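Local structure of cyanuric acid amidohydrolase (Azorhizobium caulinodans, 4NQ3) at residues A[125-130]-A[232-237]; A[155-160]-A[185-190]; A[214-219]-A[288-293]; A[221-226]-A[337-342]. The protein hydrolyses cyanuric acid, opening its s-triazine ring to give 1-carboxybiuret, which decarboxylates to biuret during the breakdown of herbicides such as atrazine. All blocks are in the same frame, centred on the assembly; numbering follows the deposited sequence.

Contact 1: A[125-130]-A[232-237]; sequences MGQVRM and LGHEIV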
loop_
_atom_site.group_PDB
_atom_site.type_symbol
_atom_site.label_atom_id
_atom_site.label_comp_id
_atom_site.label_asym_id
_atom_site.label_seq_id
_atom_site.Cartn_x
_atom_site.Cartn_y
_atom_site.Cartn_z
HETATM N N MSE A 125 -1.639 -16.817 28.532
HETATM C CA MSE A 125 -2.252 -18.114 28.870
HETATM C C MSE A 125 -3.773 -18.062 29.015
HETATM O O MSE A 125 -4.459 -19.055 28.752
HETATM C CB MSE A 125 -1.653 -18.671 30.153
HETATM C CG MSE A 125 -0.177 -18.959 30.038
HETATM SE SE MSE A 125 0.168 -20.343 28.753
HETATM C CE MSE A 125 -0.912 -21.788 29.533
ATOM N N GLY A 126 -4.298 -16.912 29.434
ATOM C CA GLY A 126 -5.736 -16.692 29.397
ATOM C C GLY A 126 -6.354 -17.121 28.069
ATOM O O GLY A 126 -7.284 -17.927 28.018
ATOM N N GLN A 127 -5.836 -16.580 26.976
ATOM C CA GLN A 127 -6.362 -16.937 25.666
ATOM C C GLN A 127 -6.160 -18.407 25.357
ATOM O O GLN A 127 -7.067 -19.074 24.855
ATOM C CB GLN A 127 -5.718 -16.089 24.577
ATOM C CG GLN A 127 -6.264 -16.383 23.216
ATOM C CD GLN A 127 -5.935 -15.283 22.244
ATOM O OE1 GLN A 127 -4.960 -14.538 22.450
ATOM N NE2 GLN A 127 -6.756 -15.145 21.188
ATOM N N VAL A 128 -4.967 -18.909 25.660
ATOM C CA VAL A 128 -4.645 -20.301 25.389
ATOM C C VAL A 128 -5.635 -21.240 26.045
ATOM O O VAL A 128 -6.149 -22.162 25.396
ATOM C CB VAL A 128 -3.258 -20.686 25.883
ATOM C CG1 VAL A 128 -3.058 -22.166 25.644
ATOM C CG2 VAL A 128 -2.173 -19.859 25.183
ATOM N N ARG A 129 -5.920 -21.000 27.326
ATOM C CA ARG A 129 -6.812 -21.889 28.058
ATOM C C ARG A 129 -8.227 -21.755 27.547
ATOM O O ARG A 129 -8.964 -22.739 27.479
ATOM C CB ARG A 129 -6.761 -21.613 29.553
ATOM C CG ARG A 129 -5.422 -21.954 30.204
ATOM C CD ARG A 129 -5.543 -21.730 31.690
ATOM N NE ARG A 129 -4.304 -21.257 32.295
ATOM C CZ ARG A 129 -3.221 -22.005 32.502
ATOM N NH1 ARG A 129 -3.206 -23.298 32.161
ATOM N NH2 ARG A 129 -2.149 -21.451 33.057
HETATM N N MSE A 130 -8.602 -20.537 27.170
HETATM C CA MSE A 130 -9.971 -20.285 26.727
HETATM C C MSE A 130 -10.256 -21.081 25.457
HETATM O O MSE A 130 -11.263 -21.775 25.359
HETATM C CB MSE A 130 -10.206 -18.784 26.498
HETATM C CG MSE A 130 -11.629 -18.472 26.142
HETATM SE SE MSE A 130 -12.032 -16.579 26.041
HETATM C CE MSE A 130 -11.512 -16.087 27.845
ATOM N N LEU A 232 -15.071 -10.019 19.694
ATOM C CA LEU A 232 -14.307 -9.885 20.927
ATOM C C LEU A 232 -13.948 -11.229 21.552
ATOM O O LEU A 232 -13.078 -11.290 22.427
ATOM C CB LEU A 232 -15.060 -9.029 21.938
ATOM C CG LEU A 232 -15.254 -7.603 21.436
ATOM C CD1 LEU A 232 -15.963 -6.817 22.500
ATOM C CD2 LEU A 232 -13.904 -6.951 21.034
ATOM N N GLY A 233 -14.621 -12.289 21.095
ATOM C CA GLY A 233 -14.334 -13.660 21.517
ATOM C C GLY A 233 -13.747 -14.559 20.427
ATOM O O GLY A 233 -12.969 -14.100 19.572
ATOM N N HIS A 234 -14.082 -15.849 20.475
ATOM C CA HIS A 234 -13.573 -16.812 19.492
ATOM C C HIS A 234 -14.683 -17.639 18.843
ATOM O O HIS A 234 -15.709 -17.912 19.473
ATOM C CB HIS A 234 -12.570 -17.785 20.136
ATOM C CG HIS A 234 -11.449 -17.125 20.875
ATOM N ND1 HIS A 234 -11.583 -16.654 22.161
ATOM C CD2 HIS A 234 -10.172 -16.858 20.510
ATOM C CE1 HIS A 234 -10.438 -16.125 22.558
ATOM N NE2 HIS A 234 -9.562 -16.236 21.575
ATOM N N GLU A 235 -14.475 -18.040 17.586
ATOM C CA GLU A 235 -15.303 -19.081 16.961
ATOM C C GLU A 235 -14.419 -20.285 16.706
ATOM O O GLU A 235 -13.332 -20.145 16.160
ATOM C CB GLU A 235 -15.922 -18.607 15.665
ATOM C CG GLU A 235 -16.530 -17.225 15.790
ATOM C CD GLU A 235 -18.031 -17.262 16.032
ATOM O OE1 GLU A 235 -18.785 -16.873 15.103
ATOM O OE2 GLU A 235 -18.450 -17.652 17.155
ATOM N N ILE A 236 -14.872 -21.461 17.111
ATOM C CA ILE A 236 -14.108 -22.675 16.897
ATOM C C ILE A 236 -14.875 -23.658 16.004
ATOM O O ILE A 236 -16.068 -23.928 16.222
ATOM C CB ILE A 236 -13.769 -23.354 18.220
ATOM C CG1 ILE A 236 -12.701 -22.555 18.961
ATOM C CG2 ILE A 236 -13.260 -24.762 17.984
ATOM C CD1 ILE A 236 -13.239 -21.355 19.662
ATOM N N VAL A 237 -14.188 -24.200 15.002
ATOM C CA VAL A 237 -14.775 -25.233 14.167
ATOM C C VAL A 237 -13.786 -26.365 14.029
ATOM O O VAL A 237 -12.693 -26.155 13.510
ATOM C CB VAL A 237 -15.128 -24.699 12.775
ATOM C CG1 VAL A 237 -15.721 -25.794 11.943
ATOM C CG2 VAL A 237 -16.108 -23.567 12.908
#

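Contact 2: A[155-160]-A[185-190]; sequences VKCPLL and GLSRGA. With BR8 (barbituric acid), chain C.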
loop_
_atom_site.group_PDB
_atom_site.type_symbol
_atom_site.label_atom_id
_atom_site.label_comp_id
_atom_site.label_asym_id
_atom_site.label_seq_id
_atom_site.Cartn_x
_atom_site.Cartn_y
_atom_site.Cartn_z
ATOM N N VAL A 155 -9.937 -21.476 13.983
ATOM C CA VAL A 155 -10.299 -20.580 15.067
ATOM C C VAL A 155 -10.315 -19.142 14.560
ATOM O O VAL A 155 -9.390 -18.707 13.876
ATOM C CB VAL A 155 -9.341 -20.704 16.265
ATOM C CG1 VAL A 155 -9.518 -19.543 17.241
ATOM C CG2 VAL A 155 -9.581 -21.995 16.958
ATOM N N LYS A 156 -11.380 -18.418 14.885
ATOM C CA LYS A 156 -11.446 -16.997 14.616
ATOM C C LYS A 156 -11.165 -16.287 15.923
ATOM O O LYS A 156 -11.854 -16.532 16.910
ATOM C CB LYS A 156 -12.813 -16.608 14.079
ATOM C CG LYS A 156 -12.885 -15.174 13.616
ATOM C CD LYS A 156 -12.183 -15.032 12.324
ATOM C CE LYS A 156 -11.634 -13.641 12.124
ATOM N NZ LYS A 156 -10.768 -13.565 10.903
ATOM N N CYS A 157 -10.136 -15.446 15.962
ATOM C CA CYS A 157 -9.767 -14.810 17.229
ATOM C C CYS A 157 -9.689 -13.298 17.095
ATOM O O CYS A 157 -9.560 -12.778 15.994
ATOM C CB CYS A 157 -8.424 -15.334 17.722
ATOM S SG CYS A 157 -7.132 -15.142 16.451
ATOM N N PRO A 158 -9.705 -12.590 18.227
ATOM C CA PRO A 158 -9.757 -11.128 18.217
ATOM C C PRO A 158 -8.396 -10.513 17.982
ATOM O O PRO A 158 -7.466 -11.260 17.671
ATOM C CB PRO A 158 -10.289 -10.792 19.617
ATOM C CG PRO A 158 -9.850 -11.906 20.451
ATOM C CD PRO A 158 -9.906 -13.131 19.582
ATOM N N LEU A 159 -8.303 -9.183 18.065
ATOM C CA LEU A 159 -7.027 -8.476 17.963
ATOM C C LEU A 159 -7.124 -7.190 18.760
ATOM O O LEU A 159 -8.180 -6.879 19.303
ATOM C CB LEU A 159 -6.671 -8.185 16.503
ATOM C CG LEU A 159 -7.688 -7.372 15.678
ATOM C CD1 LEU A 159 -7.670 -5.895 16.056
ATOM C CD2 LEU A 159 -7.442 -7.541 14.208
ATOM N N LEU A 160 -6.041 -6.428 18.800
ATOM C CA LEU A 160 -6.042 -5.149 19.505
ATOM C C LEU A 160 -5.917 -3.945 18.558
ATOM O O LEU A 160 -5.145 -3.952 17.590
ATOM C CB LEU A 160 -4.904 -5.102 20.524
ATOM C CG LEU A 160 -4.936 -6.173 21.611
ATOM C CD1 LEU A 160 -3.782 -5.981 22.565
ATOM C CD2 LEU A 160 -6.252 -6.104 22.365
ATOM N N GLY A 185 -0.749 -11.524 15.422
ATOM C CA GLY A 185 0.117 -12.679 15.497
ATOM C C GLY A 185 0.012 -13.348 16.867
ATOM O O GLY A 185 -0.094 -14.579 16.948
ATOM N N LEU A 186 0.019 -12.543 17.938
ATOM C CA LEU A 186 -0.056 -13.074 19.297
ATOM C C LEU A 186 -1.381 -13.813 19.469
ATOM O O LEU A 186 -1.448 -14.910 20.042
ATOM C CB LEU A 186 0.079 -11.951 20.346
ATOM C CG LEU A 186 1.506 -11.393 20.424
ATOM C CD1 LEU A 186 1.655 -10.190 21.294
ATOM C CD2 LEU A 186 2.379 -12.476 20.882
ATOM N N SER A 187 -2.450 -13.205 18.971
ATOM C CA SER A 187 -3.747 -13.822 19.137
ATOM C C SER A 187 -3.823 -15.145 18.360
ATOM O O SER A 187 -4.351 -16.140 18.881
ATOM C CB SER A 187 -4.862 -12.876 18.718
ATOM O OG SER A 187 -6.100 -13.541 18.905
ATOM N N ARG A 188 -3.311 -15.163 17.125
ATOM C CA ARG A 188 -3.289 -16.406 16.362
ATOM C C ARG A 188 -2.436 -17.435 17.099
ATOM O O ARG A 188 -2.818 -18.603 17.224
ATOM C CB ARG A 188 -2.739 -16.200 14.938
ATOM C CG ARG A 188 -3.638 -15.475 13.943
ATOM C CD ARG A 188 -3.022 -15.449 12.540
ATOM N NE ARG A 188 -1.751 -14.742 12.566
ATOM C CZ ARG A 188 -1.566 -13.511 12.090
ATOM N NH1 ARG A 188 -2.573 -12.860 11.522
ATOM N NH2 ARG A 188 -0.372 -12.932 12.167
ATOM N N GLY A 189 -1.292 -16.983 17.606
ATOM C CA GLY A 189 -0.342 -17.853 18.270
ATOM C C GLY A 189 -0.896 -18.478 19.531
ATOM O O GLY A 189 -0.774 -19.693 19.721
ATOM N N ALA A 190 -1.481 -17.656 20.404
ATOM C CA ALA A 190 -2.077 -18.169 21.636
ATOM C C ALA A 190 -3.199 -19.153 21.326
ATOM O O ALA A 190 -3.285 -20.212 21.923
ATOM C CB ALA A 190 -2.580 -17.056 22.494
HETATM N N1 BR8 C . -6.969 -12.478 9.451
HETATM C C2 BR8 C . -7.497 -12.369 8.211
HETATM O O2 BR8 C . -8.447 -11.626 8.056
HETATM N N3 BR8 C . -6.963 -13.067 7.165
HETATM C C4 BR8 C . -5.845 -13.924 7.332
HETATM O O4 BR8 C . -5.389 -14.529 6.367
HETATM C C5 BR8 C . -5.182 -14.168 8.689
HETATM C C6 BR8 C . -5.888 -13.310 9.729
HETATM O O8 BR8 C . -5.497 -13.333 10.874
#

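Contact 3: A[214-219]-A[288-293]; sequences ADYGLW and PSRSGR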
loop_
_atom_site.group_PDB
_atom_site.type_symbol
_atom_site.label_atom_id
_atom_site.label_comp_id
_atom_site.label_asym_id
_atom_site.label_seq_id
_atom_site.Cartn_x
_atom_site.Cartn_y
_atom_site.Cartn_z
ATOM N N ALA A 214 7.361 -17.061 20.661
ATOM C CA ALA A 214 8.772 -17.002 21.003
ATOM C C ALA A 214 9.413 -18.346 20.659
ATOM O O ALA A 214 10.389 -18.391 19.919
ATOM C CB ALA A 214 8.952 -16.662 22.463
ATOM N N ASP A 215 8.859 -19.437 21.187
ATOM C CA ASP A 215 9.332 -20.785 20.853
ATOM C C ASP A 215 8.540 -21.385 19.693
ATOM O O ASP A 215 7.594 -22.156 19.906
ATOM C CB ASP A 215 9.253 -21.716 22.071
ATOM C CG ASP A 215 9.971 -23.059 21.846
ATOM O OD1 ASP A 215 10.483 -23.300 20.724
ATOM O OD2 ASP A 215 10.016 -23.882 22.795
ATOM N N TYR A 216 8.916 -21.052 18.463
ATOM C CA TYR A 216 8.144 -21.538 17.329
ATOM C C TYR A 216 8.462 -23.014 17.070
ATOM O O TYR A 216 8.077 -23.581 16.047
ATOM C CB TYR A 216 8.385 -20.663 16.093
ATOM C CG TYR A 216 7.836 -19.249 16.249
ATOM C CD1 TYR A 216 6.461 -19.001 16.302
ATOM C CD2 TYR A 216 8.699 -18.158 16.354
ATOM C CE1 TYR A 216 5.962 -17.686 16.453
ATOM C CE2 TYR A 216 8.220 -16.848 16.502
ATOM C CZ TYR A 216 6.857 -16.614 16.552
ATOM O OH TYR A 216 6.415 -15.309 16.700
ATOM N N GLY A 217 9.118 -23.651 18.036
ATOM C CA GLY A 217 9.322 -25.091 17.997
ATOM C C GLY A 217 8.110 -25.821 18.534
ATOM O O GLY A 217 7.863 -26.970 18.185
ATOM N N LEU A 218 7.327 -25.130 19.360
ATOM C CA LEU A 218 6.025 -25.613 19.793
ATOM C C LEU A 218 5.002 -25.251 18.734
ATOM O O LEU A 218 4.775 -24.068 18.481
ATOM C CB LEU A 218 5.626 -24.969 21.114
ATOM C CG LEU A 218 6.652 -25.042 22.235
ATOM C CD1 LEU A 218 6.213 -24.137 23.346
ATOM C CD2 LEU A 218 6.811 -26.466 22.717
ATOM N N TRP A 219 4.410 -26.249 18.088
ATOM C CA TRP A 219 3.359 -25.974 17.127
ATOM C C TRP A 219 2.422 -27.153 16.950
ATOM O O TRP A 219 2.752 -28.290 17.290
ATOM C CB TRP A 219 3.930 -25.560 15.766
ATOM C CG TRP A 219 4.959 -26.476 15.172
ATOM C CD1 TRP A 219 6.320 -26.355 15.272
ATOM C CD2 TRP A 219 4.718 -27.640 14.359
ATOM N NE1 TRP A 219 6.933 -27.374 14.580
ATOM C CE2 TRP A 219 5.974 -28.177 14.016
ATOM C CE3 TRP A 219 3.562 -28.279 13.892
ATOM C CZ2 TRP A 219 6.106 -29.319 13.228
ATOM C CZ3 TRP A 219 3.702 -29.422 13.108
ATOM C CH2 TRP A 219 4.965 -29.926 12.788
ATOM N N PRO A 288 5.136 -16.146 6.246
ATOM C CA PRO A 288 6.499 -15.766 5.872
ATOM C C PRO A 288 7.475 -16.316 6.905
ATOM O O PRO A 288 7.240 -16.190 8.105
ATOM C CB PRO A 288 6.456 -14.233 5.877
ATOM C CG PRO A 288 5.357 -13.894 6.811
ATOM C CD PRO A 288 4.330 -14.991 6.675
ATOM N N SER A 289 8.547 -16.939 6.449
ATOM C CA SER A 289 9.477 -17.566 7.372
ATOM C C SER A 289 10.330 -16.522 8.082
ATOM O O SER A 289 10.841 -15.598 7.451
ATOM C CB SER A 289 10.372 -18.561 6.638
ATOM O OG SER A 289 11.144 -17.906 5.651
ATOM N N ARG A 290 10.495 -16.677 9.392
ATOM C CA ARG A 290 11.179 -15.668 10.195
ATOM C C ARG A 290 12.687 -15.692 10.039
ATOM O O ARG A 290 13.370 -14.779 10.508
ATOM C CB ARG A 290 10.822 -15.848 11.660
ATOM C CG ARG A 290 9.416 -15.432 11.930
ATOM C CD ARG A 290 8.989 -15.653 13.353
ATOM N NE ARG A 290 7.600 -15.248 13.453
ATOM C CZ ARG A 290 6.584 -16.068 13.216
ATOM N NH1 ARG A 290 6.830 -17.339 12.901
ATOM N NH2 ARG A 290 5.331 -15.621 13.305
ATOM N N SER A 291 13.197 -16.732 9.379
ATOM C CA SER A 291 14.621 -16.823 9.038
ATOM C C SER A 291 14.930 -15.826 7.946
ATOM O O SER A 291 16.082 -15.517 7.679
ATOM C CB SER A 291 14.995 -18.222 8.563
ATOM O OG SER A 291 14.280 -18.576 7.387
ATOM N N GLY A 292 13.876 -15.357 7.287
ATOM C CA GLY A 292 14.011 -14.451 6.170
ATOM C C GLY A 292 14.427 -15.174 4.912
ATOM O O GLY A 292 14.656 -14.536 3.884
ATOM N N ARG A 293 14.459 -16.505 4.968
ATOM C CA ARG A 293 14.878 -17.299 3.810
ATOM C C ARG A 293 13.900 -18.426 3.501
ATOM O O ARG A 293 13.237 -18.945 4.398
ATOM C CB ARG A 293 16.284 -17.903 4.028
ATOM C CG ARG A 293 17.349 -16.939 4.545
ATOM C CD ARG A 293 18.756 -17.542 4.509
ATOM N NE ARG A 293 19.794 -16.517 4.708
ATOM C CZ ARG A 293 20.521 -15.951 3.731
ATOM N NH1 ARG A 293 20.361 -16.309 2.456
ATOM N NH2 ARG A 293 21.428 -15.025 4.031
#

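Contact 4: A[221-226]-A[337-342]; sequences ARASCS and EHQGPD. With MG (magnesium ion), chain K; BR8 (barbituric acid), chain C.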
loop_
_atom_site.group_PDB
_atom_site.type_symbol
_atom_site.label_atom_id
_atom_site.label_comp_id
_atom_site.label_asym_id
_atom_site.label_seq_id
_atom_site.Cartn_x
_atom_site.Cartn_y
_atom_site.Cartn_z
ATOM N N ALA A 221 0.013 -29.356 14.228
ATOM C CA ALA A 221 -0.134 -29.695 12.817
ATOM C C ALA A 221 -1.580 -29.484 12.347
ATOM O O ALA A 221 -1.909 -29.746 11.187
ATOM C CB ALA A 221 0.296 -31.138 12.575
ATOM N N ARG A 222 -2.447 -29.013 13.234
ATOM C CA ARG A 222 -3.833 -28.940 12.849
ATOM C C ARG A 222 -4.476 -27.584 13.084
ATOM O O ARG A 222 -5.570 -27.305 12.566
ATOM C CB ARG A 222 -4.599 -30.040 13.569
ATOM C CG ARG A 222 -4.475 -31.318 12.768
ATOM C CD ARG A 222 -4.635 -32.564 13.571
ATOM N NE ARG A 222 -3.551 -32.739 14.519
ATOM C CZ ARG A 222 -3.604 -33.616 15.507
ATOM N NH1 ARG A 222 -4.668 -34.392 15.625
ATOM N NH2 ARG A 222 -2.608 -33.725 16.370
ATOM N N ALA A 223 -3.768 -26.721 13.803
ATOM C CA ALA A 223 -4.268 -25.386 14.103
ATOM C C ALA A 223 -4.348 -24.512 12.856
ATOM O O ALA A 223 -3.419 -24.472 12.050
ATOM C CB ALA A 223 -3.387 -24.713 15.171
ATOM N N SER A 224 -5.473 -23.822 12.694
ATOM C CA SER A 224 -5.559 -22.770 11.696
ATOM C C SER A 224 -6.265 -21.545 12.287
ATOM O O SER A 224 -7.461 -21.555 12.502
ATOM C CB SER A 224 -6.278 -23.262 10.459
ATOM O OG SER A 224 -6.510 -22.183 9.577
ATOM N N CYS A 225 -5.514 -20.490 12.569
ATOM C CA CYS A 225 -6.080 -19.337 13.259
ATOM C C CYS A 225 -6.122 -18.082 12.415
ATOM O O CYS A 225 -5.174 -17.768 11.697
ATOM C CB CYS A 225 -5.289 -19.091 14.518
ATOM S SG CYS A 225 -5.278 -20.603 15.471
ATOM N N SER A 226 -7.236 -17.374 12.511
ATOM C CA SER A 226 -7.493 -16.181 11.723
ATOM C C SER A 226 -8.022 -15.090 12.657
ATOM O O SER A 226 -9.016 -15.290 13.375
ATOM C CB SER A 226 -8.490 -16.493 10.607
ATOM O OG SER A 226 -8.818 -15.342 9.864
ATOM N N GLU A 337 1.749 -18.546 13.202
ATOM C CA GLU A 337 2.335 -18.620 14.544
ATOM C C GLU A 337 1.913 -19.916 15.244
ATOM O O GLU A 337 0.732 -20.122 15.525
ATOM C CB GLU A 337 1.915 -17.421 15.376
ATOM C CG GLU A 337 2.444 -16.082 14.880
ATOM C CD GLU A 337 1.567 -15.449 13.802
ATOM O OE1 GLU A 337 0.560 -16.080 13.404
ATOM O OE2 GLU A 337 1.887 -14.314 13.363
ATOM N N HIS A 338 2.870 -20.797 15.503
ATOM C CA HIS A 338 2.584 -22.092 16.133
ATOM C C HIS A 338 1.635 -22.949 15.321
ATOM O O HIS A 338 1.037 -23.893 15.848
ATOM C CB HIS A 338 2.013 -21.893 17.532
ATOM C CG HIS A 338 2.897 -21.080 18.419
ATOM N ND1 HIS A 338 4.074 -21.569 18.941
ATOM C CD2 HIS A 338 2.801 -19.799 18.840
ATOM C CE1 HIS A 338 4.655 -20.628 19.661
ATOM N NE2 HIS A 338 3.898 -19.547 19.624
ATOM N N GLN A 339 1.498 -22.621 14.038
ATOM C CA GLN A 339 0.688 -23.426 13.132
ATOM C C GLN A 339 1.598 -24.069 12.105
ATOM O O GLN A 339 1.915 -23.482 11.080
ATOM C CB GLN A 339 -0.380 -22.564 12.484
ATOM C CG GLN A 339 -1.169 -21.822 13.544
ATOM C CD GLN A 339 -1.875 -20.595 13.004
ATOM O OE1 GLN A 339 -2.741 -20.681 12.130
ATOM N NE2 GLN A 339 -1.493 -19.436 13.513
ATOM N N GLY A 340 2.069 -25.267 12.402
ATOM C CA GLY A 340 3.119 -25.841 11.584
ATOM C C GLY A 340 4.420 -25.197 12.009
ATOM O O GLY A 340 4.423 -24.304 12.851
ATOM N N PRO A 341 5.531 -25.655 11.435
ATOM C CA PRO A 341 6.890 -25.144 11.661
ATOM C C PRO A 341 7.060 -23.694 11.238
ATOM O O PRO A 341 6.219 -23.175 10.507
ATOM C CB PRO A 341 7.732 -26.033 10.772
ATOM C CG PRO A 341 6.793 -26.481 9.688
ATOM C CD PRO A 341 5.500 -26.707 10.409
ATOM N N ASP A 342 8.132 -23.035 11.670
ATOM C CA ASP A 342 8.346 -21.665 11.205
ATOM C C ASP A 342 8.500 -21.625 9.681
ATOM O O ASP A 342 9.413 -22.248 9.112
ATOM C CB ASP A 342 9.572 -21.022 11.855
ATOM C CG ASP A 342 9.863 -19.626 11.290
ATOM O OD1 ASP A 342 9.152 -18.661 11.667
ATOM O OD2 ASP A 342 10.803 -19.500 10.460
HETATM MG MG MG K . 3.914 -22.205 10.831
HETATM N N1 BR8 C . -6.969 -12.478 9.451
HETATM C C2 BR8 C . -7.497 -12.369 8.211
HETATM O O2 BR8 C . -8.447 -11.626 8.056
HETATM N N3 BR8 C . -6.963 -13.067 7.165
HETATM C C4 BR8 C . -5.845 -13.924 7.332
HETATM O O4 BR8 C . -5.389 -14.529 6.367
HETATM C C5 BR8 C . -5.182 -14.168 8.689
HETATM C C6 BR8 C . -5.888 -13.310 9.729
HETATM O O8 BR8 C . -5.497 -13.333 10.874
#

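Contact 1: A[125-130]-A[232-237]
Q127 NE2 is held from two directions: it donates to H234 NE2 at 3.0 Å, and it is also hydrogen-bonded to S187 OG on helix 180-199. The bond to the histidine is somewhat bent, with an N-H...N angle of 147°. From the imidazole's point of view the donor arrives at the edge, almost exactly in the ring plane; from the glutamine's side the histidine nitrogen is tilted out of the amide plane. The amide and ring planes stand 57° apart. Q127 gets there by setting CG anti to the backbone N (chi1 -178°) and running on extended, and its CG passes 3.7 Å from H234 NE2 on the way. The other end of the amide is busy as well, since OE1 accepts from the backbone N of G123, and this pins the rotation of the group. In the fold, helix 125-141 lies on the sheet of the second repeating unit, and the contact joins the helix's first turns to the loop that leads into strand 235-242. C157 of the adjoining strand 150-157 also touches both Q127 and H234. The second residue at the ring's edge is M130, modelled as selenomethionine: its SE lies 3.9 Å from H234 CE1 and is equally close to ND1. Measured to the ring centroid, SE is 4.7 Å away and close to the ring plane, an edge-on selenium-aromatic contact. H234 ND1 is hydrogen-bonded to T114 OG1; with NE2 accepting from Q127, the imidazole is probably neutral with its proton on ND1.

Contact 2: A[155-160]-A[185-190]
R188 runs from helix 180-199 past C157 and down to the bound barbituric acid. Beyond its CB, CG lies 4.3 Å from C157 SG, a loose touch against the end of strand 150-157. CD follows, 3.7 Å from O8 of the ligand, and there the chain bends (chi3 -61°) to bring the guanidinium round. NE pairs with E337 in a salt bridge, while NH1 donates to barbituric acid O8 at 3.0 Å with an angle of 153°. That oxygen sits at the guanidinium edge, in its plane, and the carboxylate on NE helps to fix how the flat group is turned. One residue earlier, S187 holds the helix to the chain leaving the strand: its hydroxyl donates to P158 O at 2.9 Å, coming in from above the carbonyl plane. C157 SG packs beside the S187 hydroxyl. K156, the catalytic lysine, precedes C157 on the same strand, and its NZ is hydrogen-bonded to S226 OG. Helix and strand thus bring a substrate-binding arginine and the lysine of a Ser-Lys dyad to one pocket, the threefold-symmetric active site of the cyclic amide hydrolases.

Contact 3: A[214-219]-A[288-293]
Two type I beta turns, one from the second repeating unit and one from the third, meet beside the magnesium site through a cation-pi stack. Y216 is the second residue of the turn D215-L218, and R290 holds the same position in the turn S289-G292. The R290 guanidinium lies flat on one face of the Y216 ring, the planes only 8° apart and the centres separated by 3.8 Å. The closest pair is Y216 CZ with R290 CZ, at 3.4 Å. R290 NH1 sits over the middle of the ring, 3.6 Å above its plane, while NE and NH2 lie toward the hydroxyl end of the ring. Further back, R290 CD packs on Y216 CE2 at 3.5 Å. The arginine reaches across because its chain is fully stretched from CG to NE (chi2 177°, chi3 -178°), and the two side chains cross nearly at right angles. R290 NH1 also forms salt bridges with E287, a magnesium-binding residue, and with D342, and the Y216 ring meets that of H338. A serine in place of Y216 would probably leave one face of the guanidinium without its aromatic cover and the group less restrained in tilt. With the carboxylates of E287 and D342 at NH1 and a ring on its face, the R290 charge is likely to be well stabilised and to tie the two repeating units together beside the metal.

Contact 4: A[221-226]-A[337-342]
Strand residues 223-226 and the irregular loop 337-342 come nearest at A223 and Q339, whose CA atoms are 5.4 Å apart. The strand is the outermost one, within this chain, of the four-stranded sheet of the second repeating unit, and the loop belongs to the magnesium site of the third. The sheet neighbour 150-157 bonds the backbones of S224 and S226; the N-H of C225 between them is taken by Q339. Q339 OE1 accepts from C225 N at 2.8 Å, nearly straight at 168°, with the donor lying well above the carbonyl plane. NE2 of the same amide donates back to E337 O at 3.1 Å, and here the acceptor lies in the amide plane. With both ends held, the amide has little scope to turn. Its stem packs too: Q339 CG is 4.0 Å from A223 CB, and C225 CB lies near both OE1 and NE2 of the amide. An alanine at Q339 is likely to leave the buried C225 N-H without its acceptor and to open a gap between strand and loop. The loop backbone meanwhile wraps the metal: Q339 O binds magnesium at 2.4 Å and P341 O at 2.5 Å, with G344 O as a further ligand. G340 links the two at backbone angles that leave no room for a CB beside the carbonyl oxygen of Q339. Near the other end of the strand is the nucleophile, S226, its OG anti to its own backbone N (chi1 177°) and 3.4 Å from N1 of the bound barbituric acid.

How the contacts relate
Contacts 1 and 2 sit side by side, centres about 8 Å apart, within the second repeating unit: strands 235-242 and 150-157 are neighbours in one sheet, and helices 125-141 and 180-199 touch. Contact 2 opens and closes along the chain between the two halves of contact 1. Contacts 3 and 4, with centres about 11 Å apart, join the second unit to the third, contact 4 binding the magnesium ion and contact 3 lying beside it; their segments alternate in sequence. Strand 223-227 carries contact 4 into the same sheet as contacts 1 and 2. Contact 3 is farthest out, its centre about 22 Å from that of contact 1. Together they link the substrate pocket, reached by contacts 2 and 4, to the metal site and, through contact 3, to the surface beside it.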